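Local coordinates for universal stress protein (Archaeoglobus fulgidus, PDB 6HCD) that is of unknown function but belongs to the universal stress protein family, several members of which bind nucleotides, at residues Glu47-Leu51 with Arg52-Val56; Gly137-Ala140 with Arg141-Leu145. One frame throughout, in Å; residues are numbered along the deposited sequence.

Interaction 1: Glu47-Leu51 with Arg52-Val56; sequences EEARL and RGVPV
Val54 N reaches back to Ala49 O (3.1 Å, N-H...O 159°), the six-to-one backbone bond of a Schellman-type C-cap that closes helix 36-52. The turn lies in a beta-alpha-beta crossover of the Rossmann-like fold, where the helix links parallel strands 27-30 and 56-62. Gly53, with its positive phi, breaks the helical path and turns the chain toward strand 56-62. The companion bond of the motif, from Gly53 N to Arg50 O, is too long to count; Gly53 N leans instead on Ala49 O (2.7 Å), in a poorly aligned, weak bond. One residue earlier, Arg52 N gives an i to i-4 bond to Glu48 O (3.1 Å).

The charged contact joins Glu48 and Arg52, whose side chains run alongside each other in the same direction. Arg52 approaches side-on and puts two nitrogens on a single carboxylate oxygen: NE lies 2.7 Å from Glu48 OE1, nearly along its C-O axis, and NH2 lies 3.1 Å from Glu48 OE1 on the syn side. The bend of Glu48 at chi2 (-82°) curls the carboxylate up to the extended arginine, and the two planes are only 19° apart. The pair also stands at the dimer interface. Glu48 OE2 and Arg52 NH2 each make a reciprocal salt bridge, with Arg52 and Glu48 of the second subunit respectively, while Arg52 NH1 pairs with Glu47 of that subunit. These arginines would be expected to offset the close approach of the two Glu48 OE2 atoms.

The apolar contacts centre on Ala49 CB. It lies 4.5 Å from Val54 CG2, a looser companion to the capping bond; Ala49 also touches Ala92. As the strand begins, Val56 CG2, anti to its own carbonyl carbon, presses tightly on Ala49 CB at 3.4 Å.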
ATOM      1  N   GLU A  47      -2.685 -12.435   6.645  1.00 12.89           N
ATOM      2  CA  GLU A  47      -3.955 -12.654   5.982  1.00 14.65           C
ATOM      3  C   GLU A  47      -3.731 -12.674   4.461  1.00 13.12           C
ATOM      4  O   GLU A  47      -4.261 -13.546   3.775  1.00 12.93           O
ATOM      5  CB  GLU A  47      -4.961 -11.600   6.446  1.00 18.39           C
ATOM      6  CG  GLU A  47      -6.292 -11.637   5.724  1.00 18.57           C
ATOM      7  CD  GLU A  47      -7.254 -10.529   6.121  1.00 27.05           C
ATOM      8  OE1 GLU A  47      -6.923  -9.311   6.018  1.00 32.32           O
ATOM      9  OE2 GLU A  47      -8.343 -10.888   6.517  1.00 34.15           O
ATOM     10  N   GLU A  48      -2.933 -11.734   3.943  1.00 13.18           N
ATOM     11  CA  GLU A  48      -2.577 -11.711   2.521  1.00 15.84           C
ATOM     12  C   GLU A  48      -1.940 -13.057   2.119  1.00 14.29           C
ATOM     13  O   GLU A  48      -2.265 -13.635   1.083  1.00 14.72           O
ATOM     14  CB  GLU A  48      -1.604 -10.561   2.242  1.00 13.01           C
ATOM     15  CG  GLU A  48      -2.263  -9.208   2.155  1.00 15.88           C
ATOM     16  CD  GLU A  48      -2.900  -8.892   0.816  1.00 18.52           C
ATOM     17  OE1 GLU A  48      -2.677  -9.652  -0.127  1.00 19.53           O
ATOM     18  OE2 GLU A  48      -3.641  -7.905   0.741  1.00 16.37           O
ATOM     19  N   ALA A  49      -1.028 -13.549   2.959  1.00 17.17           N
ATOM     20  CA  ALA A  49      -0.262 -14.767   2.704  1.00 20.12           C
ATOM     21  C   ALA A  49      -1.186 -15.995   2.726  1.00 19.38           C
ATOM     22  O   ALA A  49      -1.063 -16.862   1.868  1.00 20.05           O
ATOM     23  CB  ALA A  49       0.841 -14.898   3.730  1.00 20.04           C
ATOM     24  N   ARG A  50      -2.085 -16.065   3.720  1.00 15.02           N
ATOM     25  CA  ARG A  50      -3.071 -17.155   3.847  1.00 22.14           C
ATOM     26  C   ARG A  50      -3.969 -17.215   2.609  1.00 21.34           C
ATOM     27  O   ARG A  50      -4.247 -18.286   2.106  1.00 21.70           O
ATOM     28  CB  ARG A  50      -3.981 -16.961   5.060  1.00 25.75           C
ATOM     29  CG  ARG A  50      -3.350 -17.359   6.389  1.00 37.14           C
ATOM     30  CD  ARG A  50      -4.384 -17.409   7.509  1.00 44.49           C
ATOM     31  NE  ARG A  50      -5.464 -16.436   7.406  1.00 41.90           N
ATOM     32  CZ  ARG A  50      -5.558 -15.311   8.120  1.00 33.27           C
ATOM     33  NH1 ARG A  50      -4.618 -14.995   9.001  1.00 27.53           N
ATOM     34  NH2 ARG A  50      -6.628 -14.546   7.967  1.00 24.85           N
ATOM     35  N   LEU A  51      -4.455 -16.054   2.165  1.00 15.93           N
ATOM     36  CA  LEU A  51      -5.340 -15.967   1.003  1.00 20.65           C
ATOM     37  C   LEU A  51      -4.621 -16.457  -0.258  1.00 17.83           C
ATOM     38  O   LEU A  51      -5.225 -17.150  -1.068  1.00 20.39           O
ATOM     39  CB  LEU A  51      -5.815 -14.521   0.825  1.00 19.47           C
ATOM     40  CG  LEU A  51      -6.810 -14.012   1.861  1.00 24.17           C
ATOM     41  CD1 LEU A  51      -7.009 -12.518   1.708  1.00 21.59           C
ATOM     42  CD2 LEU A  51      -8.136 -14.750   1.747  1.00 26.45           C
ATOM     43  N   ARG A  52      -3.337 -16.105  -0.406  1.00 17.72           N
ATOM     44  CA  ARG A  52      -2.591 -16.343  -1.638  1.00 20.42           C
ATOM     45  C   ARG A  52      -1.853 -17.684  -1.590  1.00 29.10           C
ATOM     46  O   ARG A  52      -1.434 -18.175  -2.629  1.00 18.61           O
ATOM     47  CB  ARG A  52      -1.618 -15.190  -1.892  1.00 22.27           C
ATOM     48  CG  ARG A  52      -2.297 -13.856  -2.168  1.00 16.96           C
ATOM     49  CD  ARG A  52      -1.334 -12.694  -2.009  1.00 15.31           C
ATOM     50  NE  ARG A  52      -1.978 -11.402  -2.129  1.00 14.91           N
ATOM     51  CZ  ARG A  52      -2.246 -10.789  -3.273  1.00 14.95           C
ATOM     52  NH1 ARG A  52      -1.966 -11.370  -4.426  1.00 16.85           N
ATOM     53  NH2 ARG A  52      -2.768  -9.580  -3.254  1.00 14.99           N
ATOM     54  N   GLY A  53      -1.689 -18.261  -0.391  1.00 15.92           N
ATOM     55  CA  GLY A  53      -0.935 -19.503  -0.191  1.00 17.11           C
ATOM     56  C   GLY A  53       0.556 -19.331  -0.436  1.00 17.10           C
ATOM     57  O   GLY A  53       1.190 -20.169  -1.084  1.00 17.97           O
ATOM     58  N   VAL A  54       1.123 -18.234   0.086  1.00 16.19           N
ATOM     59  CA  VAL A  54       2.554 -17.948  -0.030  1.00 15.23           C
ATOM     60  C   VAL A  54       3.100 -17.652   1.366  1.00 16.80           C
ATOM     61  O   VAL A  54       2.342 -17.308   2.277  1.00 13.04           O
ATOM     62  CB  VAL A  54       2.820 -16.789  -1.011  1.00 20.35           C
ATOM     63  CG1 VAL A  54       2.195 -17.055  -2.377  1.00 17.88           C
ATOM     64  CG2 VAL A  54       2.324 -15.462  -0.463  1.00 14.32           C
ATOM     65  N   PRO A  55       4.422 -17.801   1.577  1.00 17.06           N
ATOM     66  CA  PRO A  55       5.031 -17.455   2.856  1.00 18.82           C
ATOM     67  C   PRO A  55       5.211 -15.940   3.022  1.00 15.95           C
ATOM     68  O   PRO A  55       5.172 -15.172   2.026  1.00 12.17           O
ATOM     69  CB  PRO A  55       6.396 -18.154   2.806  1.00 24.25           C
ATOM     70  CG  PRO A  55       6.734 -18.234   1.330  1.00 23.27           C
ATOM     71  CD  PRO A  55       5.401 -18.330   0.611  1.00 24.52           C
ATOM     72  N   VAL A  56       5.412 -15.536   4.283  1.00 13.87           N
ATOM     73  CA  VAL A  56       5.761 -14.180   4.637  1.00 13.74           C
ATOM     74  C   VAL A  56       7.262 -14.125   4.939  1.00 13.65           C
ATOM     75  O   VAL A  56       7.750 -14.859   5.785  1.00 12.94           O
ATOM     76  CB  VAL A  56       4.938 -13.679   5.841  1.00 14.04           C
ATOM     77  CG1 VAL A  56       5.324 -12.263   6.219  1.00 15.76           C
ATOM     78  CG2 VAL A  56       3.437 -13.777   5.578  1.00 12.90           C
TER

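Interaction 2: Gly137-Ala140 with Arg141-Leu145; sequences GSVA and RDVIL
Val139 and Val143 sit one turn apart on the same flank of helix 138-146, with Val139 CG1 4.3 Å from Val143 CG2. The same CG2 also lies against the backbone: anti to the carbonyl carbon of Val143, it comes to 3.3 Å from Val139 O. Ile144 does the same on the neighbouring flank. Its CG1, beside the backbone N (chi1 -66°), comes to 3.2 Å from Ala140 O, and CD1 follows along the same carbonyl.

Beneath these side chains runs the first turn of helical bonding. Arg141 N binds Gly137 O at 3.0 Å, Val143 N binds Val139 O and Ile144 N binds Ala140 O, all three nearly straight; the link from Asp142 N to Ser138 O is stretched and weak at 3.4 Å. Gly137 is the N-cap, and its positive phi of 92° suits a residue without a side chain. In nucleotide-binding universal stress proteins a Gly-Ser or Gly-Thr pair at the start of this helix closes the phosphate-binding motif; Gly137 and Ser138 are consistent with that pattern, and an unidentified ligand lies about 4 Å from the side chain of Val139.

Toward the second subunit, Arg141 runs extended from CG to NE and turns its NH1 edge to the next residue, with NH1 3.2 Å from Asp142 OD1 in a salt bridge lying in the guanidinium plane. Beyond this shell, Ala140 and Ile144 lean on Ile125 of strand 120-128, and Val143 touches Ile123 of that strand and Pro106 of helix 105-115. The second terminal nitrogen is held from the second subunit: Arg141 NH2 donates to Leu134 O of that subunit, whose Phe136 packs on Arg141, Ile144 and Leu145.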
ATOM      1  N   GLY A 137       6.508   8.714   8.412  1.00 15.57           N
ATOM      2  CA  GLY A 137       7.725   8.064   8.943  1.00 17.24           C
ATOM      3  C   GLY A 137       8.751   7.892   7.834  1.00 19.32           C
ATOM      4  O   GLY A 137       8.367   7.581   6.710  1.00 16.78           O
ATOM      5  N   SER A 138      10.022   8.191   8.121  1.00 19.52           N
ATOM      6  CA  SER A 138      10.995   8.470   7.038  1.00 29.62           C
ATOM      7  C   SER A 138      11.217   7.212   6.192  1.00 17.23           C
ATOM      8  O   SER A 138      11.328   7.298   4.969  1.00 24.35           O
ATOM      9  CB  SER A 138      12.294   9.030   7.570  1.00 27.04           C
ATOM     10  OG  SER A 138      12.916   8.104   8.442  1.00 35.77           O
ATOM     11  N   VAL A 139      11.222   6.042   6.843  1.00 18.65           N
ATOM     12  CA  VAL A 139      11.489   4.767   6.154  1.00 17.56           C
ATOM     13  C   VAL A 139      10.313   4.433   5.223  1.00 15.35           C
ATOM     14  O   VAL A 139      10.509   4.204   4.042  1.00 14.83           O
ATOM     15  CB  VAL A 139      11.795   3.629   7.148  1.00 24.94           C
ATOM     16  CG1 VAL A 139      11.945   2.281   6.449  1.00 18.25           C
ATOM     17  CG2 VAL A 139      13.030   3.939   7.980  1.00 24.83           C
ATOM     18  N   ALA A 140       9.093   4.461   5.766  1.00 16.08           N
ATOM     19  CA  ALA A 140       7.880   4.123   5.013  1.00 22.64           C
ATOM     20  C   ALA A 140       7.732   5.053   3.804  1.00 19.71           C
ATOM     21  O   ALA A 140       7.391   4.612   2.724  1.00 13.16           O
ATOM     22  CB  ALA A 140       6.668   4.209   5.907  1.00 18.07           C
ATOM     23  N   ARG A 141       7.965   6.349   4.010  1.00 17.83           N
ATOM     24  CA  ARG A 141       7.844   7.348   2.963  1.00 16.44           C
ATOM     25  C   ARG A 141       8.677   6.934   1.740  1.00 14.81           C
ATOM     26  O   ARG A 141       8.201   6.914   0.620  1.00 16.11           O
ATOM     27  CB  ARG A 141       8.296   8.709   3.497  1.00 24.49           C
ATOM     28  CG  ARG A 141       8.311   9.816   2.457  1.00 22.17           C
ATOM     29  CD  ARG A 141       9.191  10.987   2.896  1.00 34.69           C
ATOM     30  NE  ARG A 141       8.896  12.164   2.096  1.00 42.38           N
ATOM     31  CZ  ARG A 141       9.269  12.325   0.830  1.00 28.55           C
ATOM     32  NH1 ARG A 141      10.132  11.482   0.284  1.00 25.82           N
ATOM     33  NH2 ARG A 141       8.762  13.317   0.120  1.00 31.71           N
ATOM     34  N   ASP A 142       9.950   6.617   1.973  1.00 17.17           N
ATOM     35  CA  ASP A 142      10.879   6.345   0.884  1.00 16.02           C
ATOM     36  C   ASP A 142      10.622   4.950   0.292  1.00 14.40           C
ATOM     37  O   ASP A 142      10.828   4.746  -0.891  1.00 14.83           O
ATOM     38  CB  ASP A 142      12.324   6.539   1.341  1.00 19.23           C
ATOM     39  CG  ASP A 142      12.759   8.000   1.392  1.00 25.33           C
ATOM     40  OD1 ASP A 142      11.928   8.912   1.096  1.00 28.72           O
ATOM     41  OD2 ASP A 142      13.927   8.217   1.749  1.00 40.65           O
ATOM     42  N   VAL A 143      10.175   3.993   1.109  1.00 14.78           N
ATOM     43  CA  VAL A 143       9.782   2.674   0.591  1.00 14.46           C
ATOM     44  C   VAL A 143       8.630   2.845  -0.398  1.00 18.72           C
ATOM     45  O   VAL A 143       8.677   2.264  -1.463  1.00 15.81           O
ATOM     46  CB  VAL A 143       9.401   1.682   1.704  1.00 13.86           C
ATOM     47  CG1 VAL A 143       8.667   0.460   1.164  1.00 13.61           C
ATOM     48  CG2 VAL A 143      10.619   1.274   2.499  1.00 14.30           C
ATOM     49  N   ILE A 144       7.614   3.637  -0.038  1.00 12.97           N
ATOM     50  CA  ILE A 144       6.453   3.829  -0.882  1.00 14.23           C
ATOM     51  C   ILE A 144       6.872   4.406  -2.243  1.00 13.60           C
ATOM     52  O   ILE A 144       6.365   3.977  -3.267  1.00 16.43           O
ATOM     53  CB  ILE A 144       5.389   4.700  -0.184  1.00 13.84           C
ATOM     54  CG1 ILE A 144       4.802   3.993   1.038  1.00 20.50           C
ATOM     55  CG2 ILE A 144       4.297   5.129  -1.156  1.00 14.67           C
ATOM     56  CD1 ILE A 144       4.147   4.946   2.018  1.00 18.93           C
ATOM     57  N   LEU A 145       7.787   5.372  -2.249  1.00 15.16           N
ATOM     58  CA  LEU A 145       8.174   6.076  -3.495  1.00 15.94           C
ATOM     59  C   LEU A 145       9.168   5.251  -4.323  1.00 15.48           C
ATOM     60  O   LEU A 145       9.129   5.290  -5.554  1.00 16.78           O
ATOM     61  CB  LEU A 145       8.775   7.431  -3.116  1.00 18.26           C
ATOM     62  CG  LEU A 145       7.789   8.418  -2.491  1.00 21.14           C
ATOM     63  CD1 LEU A 145       8.494   9.696  -2.079  1.00 25.21           C
ATOM     64  CD2 LEU A 145       6.669   8.722  -3.479  1.00 26.73           C
TER

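Overall arrangement
Both interactions are local, and they treat opposite helix ends: interaction 1 closes helix 36-52, whereas interaction 2 opens helix 138-146. Their centres are 24 Å apart and they do not touch. Each is partly buried: Glu48, Ala49 and Val56 in interaction 1 and Ala140, Val143 and Ile144 in interaction 2 are buried, while Arg50, Gly53 and Ser138 lie at the surface. Apolar side chains meet the central sheet, on strand 27-30 in the first and strands 120-128 and 151-154 in the second. At the second subunit 47-56 offers a reciprocal network of glutamates and arginines, 137-145 a backbone-directed arginine bond and packing on Phe136. Interaction 2 alone adjoins the unidentified ligand.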